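Local coordinates for protein CD1-2 antigen (PDB 3DBX) that probably presents lipid antigens to T cells, as other CD1 molecules do, by holding their hydrocarbon chains in a groove between two helices and a beta-sheet, at residues 79-82 against 83-87; 171-174 against 175-179. All coordinates share one frame; numbering follows the deposited sequence.

Interaction 1. Residues 79-82 against 83-87; sequences NTIR and FMHEM. With PLM (palmitic acid), chain F.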
loop_
_atom_site.group_PDB
_atom_site.type_symbol
_atom_site.label_atom_id
_atom_site.label_comp_id
_atom_site.label_asym_id
_atom_site.label_seq_id
_atom_site.Cartn_x
_atom_site.Cartn_y
_atom_site.Cartn_z
ATOM N N ASN A 79 7.547 -21.664 -11.954
ATOM C CA ASN A 79 6.543 -22.727 -11.830
ATOM C C ASN A 79 5.144 -22.178 -11.611
ATOM O O ASN A 79 4.191 -22.658 -12.223
ATOM C CB ASN A 79 6.897 -23.716 -10.720
ATOM C CG ASN A 79 7.817 -24.848 -11.198
ATOM O OD1 ASN A 79 7.651 -25.398 -12.290
ATOM N ND2 ASN A 79 8.778 -25.206 -10.361
ATOM N N THR A 80 5.021 -21.173 -10.742
ATOM C CA THR A 80 3.721 -20.512 -10.484
ATOM C C THR A 80 3.024 -19.964 -11.748
ATOM O O THR A 80 1.831 -20.169 -11.931
ATOM C CB THR A 80 3.839 -19.377 -9.430
ATOM O OG1 THR A 80 4.522 -19.870 -8.277
ATOM C CG2 THR A 80 2.460 -18.891 -9.018
ATOM N N ILE A 81 3.772 -19.257 -12.594
ATOM C CA ILE A 81 3.258 -18.773 -13.873
ATOM C C ILE A 81 2.678 -19.925 -14.689
ATOM O O ILE A 81 1.551 -19.840 -15.156
ATOM C CB ILE A 81 4.352 -18.062 -14.691
ATOM C CG1 ILE A 81 4.708 -16.730 -14.057
ATOM C CG2 ILE A 81 3.922 -17.876 -16.170
ATOM C CD1 ILE A 81 6.129 -16.363 -14.295
ATOM N N ARG A 82 3.437 -21.007 -14.847
ATOM C CA ARG A 82 2.949 -22.163 -15.583
ATOM C C ARG A 82 1.788 -22.865 -14.876
ATOM O O ARG A 82 0.861 -23.315 -15.529
ATOM C CB ARG A 82 4.080 -23.146 -15.899
ATOM C CG ARG A 82 3.688 -24.201 -16.932
ATOM C CD ARG A 82 4.901 -24.865 -17.601
ATOM N NE ARG A 82 5.976 -25.086 -16.636
ATOM C CZ ARG A 82 6.035 -26.131 -15.814
ATOM N NH1 ARG A 82 5.073 -27.059 -15.846
ATOM N NH2 ARG A 82 7.055 -26.244 -14.963
ATOM N N PHE A 83 1.819 -22.934 -13.552
ATOM C CA PHE A 83 0.685 -23.462 -12.802
ATOM C C PHE A 83 -0.586 -22.633 -13.019
ATOM O O PHE A 83 -1.682 -23.193 -13.077
ATOM C CB PHE A 83 0.996 -23.516 -11.309
ATOM C CG PHE A 83 -0.107 -24.124 -10.487
ATOM C CD1 PHE A 83 -0.357 -25.497 -10.538
ATOM C CD2 PHE A 83 -0.903 -23.323 -9.668
ATOM C CE1 PHE A 83 -1.379 -26.062 -9.781
ATOM C CE2 PHE A 83 -1.934 -23.878 -8.912
ATOM C CZ PHE A 83 -2.171 -25.245 -8.965
ATOM N N MET A 84 -0.443 -21.310 -13.126
ATOM C CA MET A 84 -1.615 -20.442 -13.344
ATOM C C MET A 84 -2.165 -20.543 -14.769
ATOM O O MET A 84 -3.379 -20.643 -14.951
ATOM C CB MET A 84 -1.331 -19.001 -12.948
ATOM C CG MET A 84 -1.035 -18.775 -11.440
ATOM S SD MET A 84 -2.222 -19.507 -10.279
ATOM C CE MET A 84 -1.413 -19.146 -8.720
ATOM N N HIS A 85 -1.283 -20.546 -15.770
ATOM C CA HIS A 85 -1.686 -20.833 -17.161
ATOM C C HIS A 85 -2.399 -22.176 -17.290
ATOM O O HIS A 85 -3.332 -22.304 -18.076
ATOM C CB HIS A 85 -0.491 -20.796 -18.123
ATOM C CG HIS A 85 -0.136 -19.424 -18.610
ATOM N ND1 HIS A 85 -0.827 -18.789 -19.620
ATOM C CD2 HIS A 85 0.842 -18.569 -18.231
ATOM C CE1 HIS A 85 -0.293 -17.601 -19.841
ATOM N NE2 HIS A 85 0.723 -17.444 -19.010
ATOM N N GLU A 86 -1.951 -23.167 -16.521
ATOM C CA GLU A 86 -2.515 -24.517 -16.550
ATOM C C GLU A 86 -3.918 -24.621 -15.959
ATOM O O GLU A 86 -4.753 -25.372 -16.465
ATOM C CB GLU A 86 -1.615 -25.502 -15.797
ATOM C CG GLU A 86 -0.138 -25.513 -16.181
ATOM C CD GLU A 86 0.112 -25.525 -17.679
ATOM O OE1 GLU A 86 -0.125 -26.579 -18.318
ATOM O OE2 GLU A 86 0.568 -24.480 -18.205
ATOM N N MET A 87 -4.156 -23.907 -14.864
ATOM C CA MET A 87 -5.452 -23.950 -14.178
ATOM C C MET A 87 -6.529 -23.205 -14.971
ATOM O O MET A 87 -7.700 -23.595 -14.967
ATOM C CB MET A 87 -5.339 -23.381 -12.755
ATOM C CG MET A 87 -4.438 -24.181 -11.801
ATOM S SD MET A 87 -5.003 -25.854 -11.394
ATOM C CE MET A 87 -4.161 -26.862 -12.620
HETATM C C1 PLM F . 2.987 -27.191 -12.796
HETATM O O1 PLM F . 3.521 -26.330 -13.541
HETATM O O2 PLM F . 2.002 -27.827 -13.237
HETATM C C2 PLM F . 3.506 -27.468 -11.396
HETATM C C3 PLM F . 4.282 -26.269 -10.844
HETATM C C4 PLM F . 4.652 -26.446 -9.373
HETATM C C5 PLM F . 3.591 -25.866 -8.434
HETATM C C6 PLM F . 3.753 -24.366 -8.176
HETATM C C7 PLM F . 2.406 -23.667 -7.997
HETATM C C8 PLM F . 2.137 -23.322 -6.543
HETATM C C9 PLM F . 1.415 -21.983 -6.421
HETATM C CA PLM F . 1.248 -21.640 -4.944
HETATM C CB PLM F . 1.428 -20.154 -4.663
HETATM C CC PLM F . 2.848 -19.809 -4.229
HETATM C CD PLM F . 2.987 -19.748 -2.714
HETATM C CE PLM F . 4.451 -19.870 -2.351
HETATM C CF PLM F . 4.877 -18.790 -1.363
HETATM C CG PLM F . 6.326 -18.382 -1.607
#

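Interaction 2. Residues 171-174 against 175-179; sequences PNYI and LMLHE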
loop_
_atom_site.group_PDB
_atom_site.type_symbol
_atom_site.label_atom_id
_atom_site.label_comp_id
_atom_site.label_asym_id
_atom_site.label_seq_id
_atom_site.Cartn_x
_atom_site.Cartn_y
_atom_site.Cartn_z
ATOM N N PRO A 171 11.670 -17.081 8.805
ATOM C CA PRO A 171 12.121 -16.640 10.133
ATOM C C PRO A 171 13.611 -16.272 10.275
ATOM O O PRO A 171 13.917 -15.225 10.865
ATOM C CB PRO A 171 11.764 -17.829 11.038
ATOM C CG PRO A 171 10.616 -18.433 10.386
ATOM C CD PRO A 171 10.909 -18.338 8.915
ATOM N N ASN A 172 14.522 -17.126 9.796
ATOM C CA ASN A 172 15.954 -16.788 9.728
ATOM C C ASN A 172 16.255 -15.508 8.925
ATOM O O ASN A 172 17.093 -14.704 9.328
ATOM C CB ASN A 172 16.775 -17.962 9.177
ATOM C CG ASN A 172 17.064 -19.026 10.233
ATOM O OD1 ASN A 172 16.157 -19.496 10.928
ATOM N ND2 ASN A 172 18.339 -19.410 10.359
ATOM N N TYR A 173 15.557 -15.337 7.804
ATOM C CA TYR A 173 15.696 -14.175 6.923
ATOM C C TYR A 173 15.287 -12.856 7.603
ATOM O O TYR A 173 16.033 -11.871 7.558
ATOM C CB TYR A 173 14.875 -14.421 5.650
ATOM C CG TYR A 173 15.079 -13.451 4.505
ATOM C CD1 TYR A 173 16.348 -13.000 4.131
ATOM C CD2 TYR A 173 13.994 -13.027 3.762
ATOM C CE1 TYR A 173 16.509 -12.104 3.039
ATOM C CE2 TYR A 173 14.145 -12.157 2.694
ATOM C CZ TYR A 173 15.399 -11.702 2.336
ATOM O OH TYR A 173 15.488 -10.834 1.256
ATOM N N ILE A 174 14.120 -12.852 8.246
ATOM C CA ILE A 174 13.622 -11.693 9.003
ATOM C C ILE A 174 14.662 -11.247 10.047
ATOM O O ILE A 174 14.980 -10.054 10.164
ATOM C CB ILE A 174 12.289 -12.035 9.724
ATOM C CG1 ILE A 174 11.154 -12.228 8.708
ATOM C CG2 ILE A 174 11.909 -10.944 10.705
ATOM C CD1 ILE A 174 9.880 -12.879 9.292
ATOM N N LEU A 175 15.186 -12.231 10.779
ATOM C CA LEU A 175 16.145 -12.033 11.846
ATOM C C LEU A 175 17.421 -11.360 11.358
ATOM O O LEU A 175 17.897 -10.396 11.965
ATOM C CB LEU A 175 16.471 -13.376 12.495
ATOM C CG LEU A 175 15.855 -13.653 13.865
ATOM C CD1 LEU A 175 14.344 -13.478 13.838
ATOM C CD2 LEU A 175 16.238 -15.047 14.343
ATOM N N MET A 176 17.962 -11.869 10.257
ATOM C CA MET A 176 19.148 -11.290 9.640
ATOM C C MET A 176 18.869 -9.881 9.077
ATOM O O MET A 176 19.705 -8.981 9.213
ATOM C CB MET A 176 19.740 -12.250 8.598
ATOM C CG MET A 176 20.201 -13.597 9.221
ATOM S SD MET A 176 21.066 -14.810 8.174
ATOM C CE MET A 176 22.790 -14.373 8.443
ATOM N N LEU A 177 17.681 -9.681 8.503
ATOM C CA LEU A 177 17.318 -8.386 7.916
ATOM C C LEU A 177 17.105 -7.351 9.007
ATOM O O LEU A 177 17.472 -6.186 8.857
ATOM C CB LEU A 177 16.047 -8.491 7.074
ATOM C CG LEU A 177 16.051 -9.225 5.721
ATOM C CD1 LEU A 177 14.633 -9.272 5.187
ATOM C CD2 LEU A 177 17.004 -8.597 4.703
ATOM N N HIS A 178 16.489 -7.793 10.099
ATOM C CA HIS A 178 16.227 -6.956 11.248
ATOM C C HIS A 178 17.538 -6.402 11.830
ATOM O O HIS A 178 17.613 -5.230 12.167
ATOM C CB HIS A 178 15.465 -7.779 12.293
ATOM C CG HIS A 178 14.876 -6.967 13.398
ATOM N ND1 HIS A 178 15.419 -6.931 14.665
ATOM C CD2 HIS A 178 13.788 -6.162 13.429
ATOM C CE1 HIS A 178 14.690 -6.135 15.433
ATOM N NE2 HIS A 178 13.691 -5.659 14.707
ATOM N N GLU A 179 18.562 -7.250 11.926
ATOM C CA GLU A 179 19.891 -6.892 12.431
ATOM C C GLU A 179 20.687 -5.896 11.544
ATOM O O GLU A 179 21.501 -5.110 12.048
ATOM C CB GLU A 179 20.676 -8.196 12.699
ATOM C CG GLU A 179 22.200 -8.131 12.610
ATOM C CD GLU A 179 22.884 -9.385 13.160
ATOM O OE1 GLU A 179 22.367 -9.981 14.134
ATOM O OE2 GLU A 179 23.959 -9.770 12.641
#

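Interaction 1. Residues 79-82 against 83-87
Thr80 and Met84, one helical turn apart, illustrate how a groove helix builds an apolar face: their side chains lie side by side and point the same way, with Thr80 CG2 3.9 Å from Met84 CE. Thr80 chi1 of -50° puts OG1 beside the backbone N and CG2 anti to it, and the hydroxyl is hydrogen-bonded to Gly76 O, a turn earlier. Ile81 and His85 repeat the parallel pairing; Ile81 CG2 meets the imidazole at its edge, in plane, 3.8 Å from CD2, while Tyr95 OH and Thr27 OG1 hold both ring nitrogens. Arg82 CG lies 3.4 Å from Glu86 OE2.

The backbone is bonded i to i+4, Phe83 N to Asn79 O among these bonds. That from His85 N to Ile81 O is almost straight at 176°. This is helix 77-89 of the MHC-I-like domain, one wall of the CD1 groove, lying over strand 12-21 and facing helix 143-154.

Palmitic acid adds a second set of contacts. Its O1 sits over one face of the Arg82 guanidinium, 2.9 Å from NH1, an approach that probably gives the carboxylate electrostatic stabilisation. Further along the chain, C3 packs 3.7 Å from Asn79 CB, and C7 reaches the Phe83 ring obliquely, 3.6 Å from CG. Leu152 touches Phe83 from helix 143-154, and Met87 CG lies over one face of the same ring, offset toward its rim.

Interaction 2. Residues 171-174 against 175-179
Leu177 packs against Tyr173 one turn earlier in helix 156-180, which with helix 143-154 makes up the second helical wall of the MHC-I-like groove, and shows how an i to i+4 pair can combine a backbone bond with a CH-pi contact. Its CB lies 3.4 Å from Tyr173 O, the carbonyl that also accepts the hydrogen bond from Leu177 N at 2.9 Å. CG follows at 3.2 Å from the same oxygen; a chi1 of -71° sets it beside its own backbone N, and an extended chi2 then carries CD1 over the ring. CD2 comes to 3.9 Å from Tyr173 CE1.

Tyr173 sends its ring forward along the helix, toward Leu177, with CG anti to the backbone N (chi1 -169°). Edge-to-face packing with Phe13, and contacts with Ile40 and Met41 of strand 38-43, hold the ring from outside the pair. Ile174, on the sheet-facing side, touches Cys105 and Leu107, and its carbonyl takes the His178 N hydrogen bond at 2.7 Å. At the tip of Leu177, CD1 stands 3.8 Å from the centroid of the Tyr173 ring, just 10° off the ring normal.

Interaction 1 comes first along the chain, on helix 77-89, and interaction 2 follows on helix 156-180; both belong to the MHC-I-like domain. Their centres are 30 Å apart and their nearest atoms about 17 Å, so they do not touch. What joins them is the eight-stranded antiparallel sheet beneath: strands 12-21 and 27-35 receive side chains from both, interaction 2 reaching strands 38-43 and 97-107 as well. The two therefore illustrate one principle, helical turns seated on a common floor, with different local roles: Asn79, Thr80, Arg82 and Phe83 border the bound palmitic acid, whereas Tyr173 in 171-179 keeps its side chain about 11 Å from it.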